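Long-range contacts in DUF1893 domain-containing protein (Thermotoga maritima, PDB 1VK9), which is of unknown function but has a cytidine deaminase-like fold, binds zinc ions in the crystal and is ADP-ribosylated: residues 30-41 and 58-69; 71-80 and 95-105. One frame throughout, in Å; residues are numbered along the deposited sequence.

Contact 1 of 2, residues 30-41 and 58-69. With ZN (zinc ion), chain D.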
loop_
_atom_site.group_PDB
_atom_site.type_symbol
_atom_site.label_atom_id
_atom_site.label_comp_id
_atom_site.label_asym_id
_atom_site.label_seq_id
_atom_site.Cartn_x
_atom_site.Cartn_y
_atom_site.Cartn_z
ATOM N N LEU A 30 -1.024 14.522 -2.689
ATOM C CA LEU A 30 -0.189 13.537 -1.979
ATOM C C LEU A 30 0.057 12.307 -2.827
ATOM O O LEU A 30 -0.690 12.037 -3.765
ATOM C CB LEU A 30 -0.853 13.108 -0.672
ATOM C CG LEU A 30 -0.861 14.111 0.484
ATOM C CD1 LEU A 30 -1.431 13.459 1.732
ATOM C CD2 LEU A 30 0.518 14.710 0.774
ATOM N N SER A 31 1.100 11.552 -2.517
ATOM C CA SER A 31 1.297 10.284 -3.214
ATOM C C SER A 31 1.069 9.057 -2.307
ATOM O O SER A 31 0.906 7.926 -2.803
ATOM C CB SER A 31 2.650 10.245 -3.936
ATOM O OG SER A 31 3.742 10.228 -3.041
ATOM N N LEU A 32 1.069 9.312 -0.991
ATOM C CA LEU A 32 0.812 8.333 0.066
ATOM C C LEU A 32 0.259 9.030 1.310
ATOM O O LEU A 32 0.694 10.117 1.676
ATOM C CB LEU A 32 2.092 7.581 0.421
ATOM C CG LEU A 32 2.091 6.442 1.448
ATOM C CD1 LEU A 32 1.067 5.368 1.119
ATOM C CD2 LEU A 32 3.477 5.817 1.543
ATOM N N LEU A 33 -0.709 8.402 1.957
ATOM C CA LEU A 33 -1.286 8.938 3.179
ATOM C C LEU A 33 -1.700 7.785 4.087
ATOM O O LEU A 33 -2.287 6.796 3.601
ATOM C CB LEU A 33 -2.498 9.808 2.848
ATOM C CG LEU A 33 -3.415 10.231 3.992
ATOM C CD1 LEU A 33 -2.749 11.249 4.866
ATOM C CD2 LEU A 33 -4.676 10.805 3.427
ATOM N N ALA A 34 -1.376 7.884 5.382
ATOM C CA ALA A 34 -2.004 7.008 6.374
ATOM C C ALA A 34 -2.874 7.856 7.299
ATOM O O ALA A 34 -2.443 8.917 7.773
ATOM C CB ALA A 34 -0.990 6.221 7.129
ATOM N N TYR A 35 -4.106 7.397 7.522
ATOM C CA TYR A 35 -5.135 8.194 8.197
ATOM C C TYR A 35 -5.912 7.410 9.276
ATOM O O TYR A 35 -6.346 6.270 9.049
ATOM C CB TYR A 35 -6.084 8.766 7.155
ATOM C CG TYR A 35 -7.120 9.744 7.671
ATOM C CD1 TYR A 35 -6.822 11.106 7.824
ATOM C CD2 TYR A 35 -8.413 9.320 7.981
ATOM C CE1 TYR A 35 -7.783 12.013 8.279
ATOM C CE2 TYR A 35 -9.376 10.218 8.438
ATOM C CZ TYR A 35 -9.054 11.563 8.586
ATOM O OH TYR A 35 -10.018 12.442 9.033
ATOM N N SER A 36 -6.087 8.022 10.447
ATOM C CA SER A 36 -6.766 7.344 11.555
ATOM C C SER A 36 -7.957 8.131 12.099
ATOM O O SER A 36 -8.608 7.724 13.045
ATOM C CB SER A 36 -5.774 7.057 12.681
ATOM O OG SER A 36 -5.399 8.278 13.289
ATOM N N GLY A 37 -8.258 9.250 11.474
ATOM C CA GLY A 37 -9.211 10.182 12.026
ATOM C C GLY A 37 -8.480 11.495 11.948
ATOM O O GLY A 37 -9.078 12.540 11.705
ATOM N N ARG A 38 -7.173 11.414 12.178
ATOM C CA ARG A 38 -6.254 12.459 11.781
ATOM C C ARG A 38 -5.198 11.861 10.854
ATOM O O ARG A 38 -5.051 10.639 10.765
ATOM C CB ARG A 38 -5.660 13.165 13.010
ATOM C CG ARG A 38 -4.425 12.551 13.618
ATOM C CD ARG A 38 -4.200 12.947 15.074
ATOM N NE ARG A 38 -3.817 11.769 15.848
ATOM C CZ ARG A 38 -2.563 11.409 16.092
ATOM N NH1 ARG A 38 -1.559 12.155 15.648
ATOM N NH2 ARG A 38 -2.311 10.308 16.781
ATOM N N SER A 39 -4.486 12.726 10.142
ATOM C CA SER A 39 -3.421 12.306 9.232
ATOM C C SER A 39 -2.155 11.896 10.016
ATOM O O SER A 39 -1.647 12.685 10.807
ATOM C CB SER A 39 -3.134 13.445 8.245
ATOM O OG SER A 39 -1.795 13.442 7.809
ATOM N N ILE A 40 -1.647 10.676 9.818
ATOM C CA ILE A 40 -0.464 10.249 10.592
ATOM C C ILE A 40 0.855 10.106 9.821
ATOM O O ILE A 40 1.941 10.085 10.430
ATOM C CB ILE A 40 -0.747 8.996 11.444
ATOM C CG1 ILE A 40 -1.118 7.794 10.589
ATOM C CG2 ILE A 40 -1.817 9.301 12.490
ATOM C CD1 ILE A 40 -1.412 6.550 11.426
ATOM N N PHE A 41 0.741 10.015 8.496
ATOM C CA PHE A 41 1.876 10.010 7.578
ATOM C C PHE A 41 1.420 10.615 6.250
ATOM O O PHE A 41 0.386 10.237 5.705
ATOM C CB PHE A 41 2.419 8.584 7.349
ATOM C CG PHE A 41 3.630 8.538 6.451
ATOM C CD1 PHE A 41 3.490 8.438 5.066
ATOM C CD2 PHE A 41 4.910 8.643 6.980
ATOM C CE1 PHE A 41 4.606 8.438 4.220
ATOM C CE2 PHE A 41 6.034 8.628 6.142
ATOM C CZ PHE A 41 5.877 8.533 4.758
ATOM N N PHE A 58 6.271 2.907 11.448
ATOM C CA PHE A 58 5.239 2.283 12.294
ATOM C C PHE A 58 5.282 0.774 12.199
ATOM O O PHE A 58 5.370 0.209 11.094
ATOM C CB PHE A 58 3.800 2.672 11.902
ATOM C CG PHE A 58 3.527 4.121 11.912
ATOM C CD1 PHE A 58 3.288 4.793 13.110
ATOM C CD2 PHE A 58 3.481 4.836 10.701
ATOM C CE1 PHE A 58 3.042 6.182 13.110
ATOM C CE2 PHE A 58 3.236 6.214 10.690
ATOM C CZ PHE A 58 3.014 6.891 11.897
ATOM N N ASP A 59 5.119 0.107 13.337
ATOM C CA ASP A 59 5.118 -1.341 13.321
ATOM C C ASP A 59 3.887 -1.883 12.589
ATOM O O ASP A 59 3.962 -2.885 11.838
ATOM C CB ASP A 59 5.251 -1.902 14.731
ATOM C CG ASP A 59 4.844 -3.315 14.803
ATOM O OD1 ASP A 59 5.669 -4.198 14.514
ATOM O OD2 ASP A 59 3.684 -3.661 15.079
ATOM N N ASN A 60 2.750 -1.224 12.811
ATOM C CA ASN A 60 1.500 -1.594 12.134
ATOM C C ASN A 60 0.549 -0.400 12.036
ATOM O O ASN A 60 0.761 0.634 12.673
ATOM C CB ASN A 60 0.822 -2.776 12.830
ATOM C CG ASN A 60 0.212 -2.394 14.185
ATOM O OD1 ASN A 60 -0.859 -1.808 14.249
ATOM N ND2 ASN A 60 0.896 -2.742 15.273
ATOM N N LEU A 61 -0.506 -0.569 11.251
ATOM C CA LEU A 61 -1.434 0.497 10.962
ATOM C C LEU A 61 -2.861 0.061 11.223
ATOM O O LEU A 61 -3.771 0.489 10.511
ATOM C CB LEU A 61 -1.283 0.913 9.492
ATOM C CG LEU A 61 -0.051 1.737 9.115
ATOM C CD1 LEU A 61 0.034 1.844 7.612
ATOM C CD2 LEU A 61 -0.136 3.100 9.745
ATOM N N GLU A 62 -3.070 -0.789 12.228
ATOM C CA GLU A 62 -4.433 -1.150 12.648
ATOM C C GLU A 62 -5.219 0.062 13.156
ATOM O O GLU A 62 -4.691 0.875 13.924
ATOM C CB GLU A 62 -4.425 -2.196 13.742
ATOM C CG GLU A 62 -3.900 -3.539 13.290
ATOM C CD GLU A 62 -3.936 -4.600 14.375
ATOM O OE1 GLU A 62 -4.532 -4.368 15.493
ATOM O OE2 GLU A 62 -3.354 -5.677 14.080
ATOM N N GLY A 63 -6.478 0.187 12.728
ATOM C CA GLY A 63 -7.264 1.355 13.076
ATOM C C GLY A 63 -7.057 2.466 12.065
ATOM O O GLY A 63 -7.657 3.529 12.163
ATOM N N SER A 64 -6.200 2.224 11.084
ATOM C CA SER A 64 -5.886 3.260 10.128
ATOM C C SER A 64 -6.197 2.805 8.731
ATOM O O SER A 64 -6.335 1.608 8.480
ATOM C CB SER A 64 -4.421 3.643 10.242
ATOM O OG SER A 64 -4.265 4.554 11.308
ATOM N N LEU A 65 -6.328 3.761 7.819
ATOM C CA LEU A 65 -6.409 3.431 6.405
ATOM C C LEU A 65 -5.247 4.063 5.660
ATOM O O LEU A 65 -4.714 5.098 6.093
ATOM C CB LEU A 65 -7.753 3.849 5.805
ATOM C CG LEU A 65 -8.108 5.316 5.824
ATOM C CD1 LEU A 65 -7.736 5.943 4.509
ATOM C CD2 LEU A 65 -9.573 5.426 6.037
ATOM N N VAL A 66 -4.853 3.431 4.554
ATOM C CA VAL A 66 -3.798 3.954 3.692
ATOM C C VAL A 66 -4.349 4.285 2.318
ATOM O O VAL A 66 -5.057 3.481 1.733
ATOM C CB VAL A 66 -2.657 2.931 3.525
ATOM C CG1 VAL A 66 -1.658 3.388 2.450
ATOM C CG2 VAL A 66 -1.980 2.661 4.868
ATOM N N ILE A 67 -4.023 5.472 1.812
ATOM C CA ILE A 67 -4.276 5.819 0.412
ATOM C C ILE A 67 -2.965 5.892 -0.362
ATOM O O ILE A 67 -1.993 6.478 0.091
ATOM C CB ILE A 67 -5.063 7.151 0.279
ATOM C CG1 ILE A 67 -6.384 7.070 1.051
ATOM C CG2 ILE A 67 -5.308 7.482 -1.217
ATOM C CD1 ILE A 67 -7.167 8.355 1.035
ATOM N N ASP A 68 -2.946 5.300 -1.539
ATOM C CA ASP A 68 -1.741 5.254 -2.340
ATOM C C ASP A 68 -2.082 5.492 -3.818
ATOM O O ASP A 68 -3.092 5.007 -4.318
ATOM C CB ASP A 68 -1.052 3.903 -2.133
ATOM C CG ASP A 68 0.394 3.913 -2.569
ATOM O OD1 ASP A 68 0.839 4.925 -3.154
ATOM O OD2 ASP A 68 1.163 2.957 -2.380
ATOM N N LYS A 69 -1.235 6.259 -4.499
ATOM C CA LYS A 69 -1.436 6.666 -5.896
ATOM C C LYS A 69 -1.296 5.441 -6.836
ATOM O O LYS A 69 -2.065 5.263 -7.789
ATOM C CB LYS A 69 -0.369 7.708 -6.246
ATOM C CG LYS A 69 -0.810 8.954 -6.970
ATOM C CD LYS A 69 0.446 9.802 -7.241
ATOM C CE LYS A 69 0.129 11.219 -7.645
ATOM N NZ LYS A 69 0.118 11.277 -9.126
HETATM ZN ZN ZN D . -6.061 -4.043 16.343
#
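The Phe58 ring meets segment 30-41 with its edge: the carbonyl oxygen of Ile40 lies in the ring plane, 3.7 Å from Phe58 CZ, and Phe41 CB sits near the same rim by CE2. Tyr35 lays one ring face over its own turn, with the backbone nitrogens of Gly37 and Arg38 above the rim, while its CB touches Leu65 CD1. On the Ala34 face the Ile40 and Leu61 side chains run past each other in opposite directions, Ile40 CD1 4.0 Å from Leu61 CD2; the same CD1 touches Ser64 OG. The backbone core of the contact is an antiparallel strand pair, 32-35 against 65-68, within the mixed sheet of the cytidine deaminase-like fold; strand 32-35 also forms a hairpin with 39-43, where Ile40 and Phe41 both face Ala34 in a classic beta bulge. Leu33 and Ile67 exchange two backbone bonds, the shorter from Ile67 N to Leu33 O at 2.8 Å, and Tyr35 and Leu65 do likewise. Leu32 turns its CG away from the backbone N (chi1 -177°), which brings CD1 to 3.6 Å from Val66 CG1, under the cover of helix 49-57. Lys69 N closes the pairing on Ser31 O, from above the carbonyl plane. Beside it, Asp68 OD1 is covalently linked to an unidentified ligand, possibly the ADP-ribose. Glu62 OE1 holds a zinc ion at 1.8 Å together with His8 and His10 of the histidine tag.

Contact 2 of 2, residues 71-80 and 95-105. With ZN (zinc ion), chain B.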
loop_
_atom_site.group_PDB
_atom_site.type_symbol
_atom_site.label_atom_id
_atom_site.label_comp_id
_atom_site.label_asym_id
_atom_site.label_seq_id
_atom_site.Cartn_x
_atom_site.Cartn_y
_atom_site.Cartn_z
ATOM N N VAL A 71 -0.363 1.288 -6.626
ATOM C CA VAL A 71 -0.066 0.133 -5.797
ATOM C C VAL A 71 0.338 -1.069 -6.647
ATOM O O VAL A 71 -0.499 -1.690 -7.329
ATOM C CB VAL A 71 -1.210 -0.180 -4.809
ATOM C CG1 VAL A 71 -0.935 -1.454 -4.033
ATOM C CG2 VAL A 71 -1.342 0.937 -3.823
ATOM N N GLY A 72 1.635 -1.371 -6.622
ATOM C CA GLY A 72 2.153 -2.552 -7.288
ATOM C C GLY A 72 2.390 -3.648 -6.269
ATOM O O GLY A 72 2.129 -3.458 -5.079
ATOM N N LYS A 73 2.895 -4.788 -6.721
ATOM C CA LYS A 73 3.218 -5.890 -5.811
ATOM C C LYS A 73 4.189 -5.486 -4.687
ATOM O O LYS A 73 4.026 -5.888 -3.518
ATOM C CB LYS A 73 3.803 -7.050 -6.590
ATOM C CG LYS A 73 3.386 -8.373 -6.097
ATOM C CD LYS A 73 4.070 -9.443 -6.907
ATOM C CE LYS A 73 3.989 -10.729 -6.180
ATOM N NZ LYS A 73 3.826 -11.821 -7.113
ATOM N N ALA A 74 5.201 -4.696 -5.046
ATOM C CA ALA A 74 6.162 -4.250 -4.057
ATOM C C ALA A 74 5.460 -3.502 -2.912
ATOM O O ALA A 74 5.585 -3.938 -1.770
ATOM C CB ALA A 74 7.222 -3.435 -4.682
ATOM N N ALA A 75 4.680 -2.447 -3.210
ATOM C CA ALA A 75 3.934 -1.686 -2.189
ATOM C C ALA A 75 2.893 -2.533 -1.476
ATOM O O ALA A 75 2.706 -2.411 -0.258
ATOM C CB ALA A 75 3.276 -0.469 -2.790
ATOM N N ALA A 76 2.201 -3.390 -2.225
ATOM C CA ALA A 76 1.218 -4.287 -1.614
ATOM C C ALA A 76 1.863 -5.101 -0.479
ATOM O O ALA A 76 1.288 -5.221 0.598
ATOM C CB ALA A 76 0.604 -5.195 -2.647
ATOM N N SER A 77 3.070 -5.614 -0.712
ATOM C CA SER A 77 3.776 -6.405 0.282
ATOM C C SER A 77 4.041 -5.603 1.548
ATOM O O SER A 77 3.764 -6.065 2.665
ATOM C CB SER A 77 5.084 -6.951 -0.284
ATOM O OG SER A 77 4.831 -7.881 -1.319
ATOM N N PHE A 78 4.582 -4.400 1.385
ATOM C CA PHE A 78 4.836 -3.547 2.541
ATOM C C PHE A 78 3.527 -3.265 3.287
ATOM O O PHE A 78 3.425 -3.489 4.503
ATOM C CB PHE A 78 5.505 -2.254 2.110
ATOM C CG PHE A 78 6.974 -2.391 1.865
ATOM C CD1 PHE A 78 7.873 -2.366 2.919
ATOM C CD2 PHE A 78 7.462 -2.540 0.589
ATOM C CE1 PHE A 78 9.224 -2.500 2.695
ATOM C CE2 PHE A 78 8.816 -2.663 0.363
ATOM C CZ PHE A 78 9.693 -2.651 1.416
ATOM N N LEU A 79 2.522 -2.819 2.542
ATOM C CA LEU A 79 1.252 -2.474 3.133
ATOM C C LEU A 79 0.600 -3.709 3.814
ATOM O O LEU A 79 0.066 -3.584 4.921
ATOM C CB LEU A 79 0.357 -1.794 2.090
ATOM C CG LEU A 79 0.836 -0.423 1.565
ATOM C CD1 LEU A 79 -0.043 0.100 0.416
ATOM C CD2 LEU A 79 0.942 0.634 2.671
ATOM N N LEU A 80 0.684 -4.890 3.190
ATOM C CA LEU A 80 0.098 -6.107 3.766
ATOM C C LEU A 80 0.707 -6.407 5.126
ATOM O O LEU A 80 -0.009 -6.741 6.088
ATOM C CB LEU A 80 0.298 -7.323 2.866
ATOM C CG LEU A 80 -0.704 -7.539 1.727
ATOM C CD1 LEU A 80 -0.444 -8.877 1.070
ATOM C CD2 LEU A 80 -2.131 -7.473 2.191
ATOM N N PRO A 95 -0.998 -7.853 -10.338
ATOM C CA PRO A 95 -0.267 -8.618 -9.335
ATOM C C PRO A 95 -0.629 -8.189 -7.927
ATOM O O PRO A 95 -0.869 -9.059 -7.092
ATOM C CB PRO A 95 1.188 -8.291 -9.649
ATOM C CG PRO A 95 1.205 -8.040 -11.124
ATOM C CD PRO A 95 -0.067 -7.269 -11.328
ATOM N N ALA A 96 -0.705 -6.885 -7.679
ATOM C CA ALA A 96 -1.049 -6.385 -6.357
ATOM C C ALA A 96 -2.458 -6.823 -5.972
ATOM O O ALA A 96 -2.659 -7.387 -4.896
ATOM C CB ALA A 96 -0.881 -4.867 -6.268
ATOM N N LEU A 97 -3.415 -6.627 -6.859
ATOM C CA LEU A 97 -4.791 -7.002 -6.566
ATOM C C LEU A 97 -4.881 -8.488 -6.205
ATOM O O LEU A 97 -5.565 -8.868 -5.251
ATOM C CB LEU A 97 -5.699 -6.649 -7.760
ATOM C CG LEU A 97 -7.203 -6.960 -7.779
ATOM C CD1 LEU A 97 -7.875 -6.050 -8.784
ATOM C CD2 LEU A 97 -7.489 -8.417 -8.169
ATOM N N LYS A 98 -4.179 -9.322 -6.966
ATOM C CA LYS A 98 -4.235 -10.774 -6.799
ATOM C C LYS A 98 -3.725 -11.131 -5.415
ATOM O O LYS A 98 -4.285 -12.007 -4.742
ATOM C CB LYS A 98 -3.336 -11.445 -7.832
ATOM C CG LYS A 98 -4.037 -12.264 -8.843
ATOM C CD LYS A 98 -4.073 -11.573 -10.186
ATOM C CE LYS A 98 -3.618 -12.506 -11.295
ATOM N NZ LYS A 98 -2.197 -12.906 -11.057
ATOM N N LEU A 99 -2.666 -10.421 -5.002
ATOM C CA LEU A 99 -1.970 -10.668 -3.746
ATOM C C LEU A 99 -2.844 -10.316 -2.566
ATOM O O LEU A 99 -2.976 -11.105 -1.625
ATOM C CB LEU A 99 -0.663 -9.882 -3.670
ATOM C CG LEU A 99 0.285 -10.212 -2.514
ATOM C CD1 LEU A 99 0.766 -11.654 -2.547
ATOM C CD2 LEU A 99 1.467 -9.275 -2.616
HETATM N N MSE A 100 -3.447 -9.135 -2.626
HETATM C CA MSE A 100 -4.289 -8.672 -1.540
HETATM C C MSE A 100 -5.523 -9.520 -1.364
HETATM O O MSE A 100 -5.952 -9.709 -0.230
HETATM C CB MSE A 100 -4.653 -7.219 -1.755
HETATM C CG MSE A 100 -3.418 -6.431 -2.017
HETATM SE SE MSE A 100 -3.342 -4.760 -1.109
HETATM C CE MSE A 100 -4.436 -3.741 -2.320
ATOM N N ASN A 101 -6.076 -10.051 -2.460
ATOM C CA ASN A 101 -7.126 -11.039 -2.321
ATOM C C ASN A 101 -6.657 -12.316 -1.651
ATOM O O ASN A 101 -7.366 -12.859 -0.829
ATOM C CB ASN A 101 -7.836 -11.343 -3.639
ATOM C CG ASN A 101 -8.653 -10.158 -4.141
ATOM O OD1 ASN A 101 -9.317 -9.455 -3.358
ATOM N ND2 ASN A 101 -8.572 -9.897 -5.450
ATOM N N GLU A 102 -5.458 -12.794 -1.981
ATOM C CA GLU A 102 -4.962 -14.018 -1.372
ATOM C C GLU A 102 -4.898 -13.815 0.155
ATOM O O GLU A 102 -5.104 -14.766 0.947
ATOM C CB GLU A 102 -3.579 -14.373 -1.950
ATOM C CG GLU A 102 -2.914 -15.595 -1.314
ATOM C CD GLU A 102 -1.470 -15.811 -1.721
ATOM O OE1 GLU A 102 -0.876 -14.941 -2.364
ATOM O OE2 GLU A 102 -0.908 -16.881 -1.418
ATOM N N TYR A 103 -4.626 -12.570 0.557
ATOM C CA TYR A 103 -4.358 -12.289 1.941
ATOM C C TYR A 103 -5.572 -11.761 2.665
ATOM O O TYR A 103 -5.476 -11.401 3.826
ATOM C CB TYR A 103 -3.133 -11.371 2.081
ATOM C CG TYR A 103 -1.869 -12.180 1.977
ATOM C CD1 TYR A 103 -1.373 -12.569 0.730
ATOM C CD2 TYR A 103 -1.207 -12.630 3.123
ATOM C CE1 TYR A 103 -0.229 -13.356 0.629
ATOM C CE2 TYR A 103 -0.057 -13.418 3.033
ATOM C CZ TYR A 103 0.417 -13.776 1.789
ATOM O OH TYR A 103 1.530 -14.550 1.684
ATOM N N GLY A 104 -6.718 -11.715 1.988
ATOM C CA GLY A 104 -7.935 -11.196 2.575
ATOM C C GLY A 104 -7.807 -9.790 3.133
ATOM O O GLY A 104 -8.416 -9.480 4.143
ATOM N N GLN A 105 -6.978 -8.945 2.524
ATOM C CA GLN A 105 -6.856 -7.543 2.920
ATOM C C GLN A 105 -8.009 -6.761 2.291
ATOM O O GLN A 105 -8.402 -7.034 1.159
ATOM C CB GLN A 105 -5.538 -6.986 2.437
ATOM C CG GLN A 105 -5.428 -5.500 2.487
ATOM C CD GLN A 105 -5.189 -4.967 3.892
ATOM O OE1 GLN A 105 -4.342 -5.474 4.615
ATOM N NE2 GLN A 105 -5.930 -3.935 4.273
HETATM ZN ZN ZN B . 1.024 -15.971 -2.632
HETATM O O HOH W 1 -2.827 -6.808 6.042
#
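Helices 73-80 and 95-102 run side by side in nearly the same direction, with 25° between them and axes 8.5 Å apart at their closest. They converge at their N-terminal ends, where the CA atoms of Lys73 and Ala96 are 4.3 Å apart. The small Ala96 permits this: its CB packs 3.4 Å from Val71 O and also meets Ala76 CB. Leu99 is a knob in the hole formed by Lys73, Ala76, Ser77 and Leu80; CG anti to the nitrogen (chi1 -170°) carries CD2 across the Lys73 chain, whose ammonium group continues to the carbonyls of Leu132 and Met134. Ser77 OG bonds to Lys73 O at 3.1 Å, reaching it from the face opposite to Ser77 N, and rests 3.9 Å from Leu99 CD2. With an alanine here, Lys73 O would probably keep just its backbone donor in this helix and a small gap would open beside Leu99. Further along, Leu80 spreads its branches: CD1 approaches Tyr103 CG obliquely at 3.7 Å, and CD2 lies against Gln105 CB at 3.5 Å. A water links Leu80 O to Gln105 OE1, while Gln105 NE2 turns to Pro84 O. Selenomethionine Met100 fills in towards the sheet, against Ile87 and Ile92, and on the outer side Glu102 chelates a zinc ion through both oxygens. The N terminus of helix 73-80 hydrogen-bonds an unidentified ligand through Ala74 N and Ala75 N. Paired helices with adjacent N termini are a hallmark of the cytidine deaminase fold, whose enzymes hold the catalytic zinc there.

From the N terminus, helix 15-27 leads into contact 1, which closes the loop carrying the end of strand 39-43 and helix 49-57 by pairing 32-35 with 65-68. Contact 2 opens two residues later, at Val71, and closes around strand 86-93, so the two loops follow in series and neither encloses nor crosses the other. Strand 86-93 runs parallel to both 65-68 and 70-71, tying the strands of contact 1 to the helices of contact 2. The contacts, centred about 16 Å apart on opposite sides of the chain's centre, meet where helix 73-82 covers the sheet: Val66 CG1 packs on Leu79 CD2 at 3.8 Å, and Asp68 abuts Ala75.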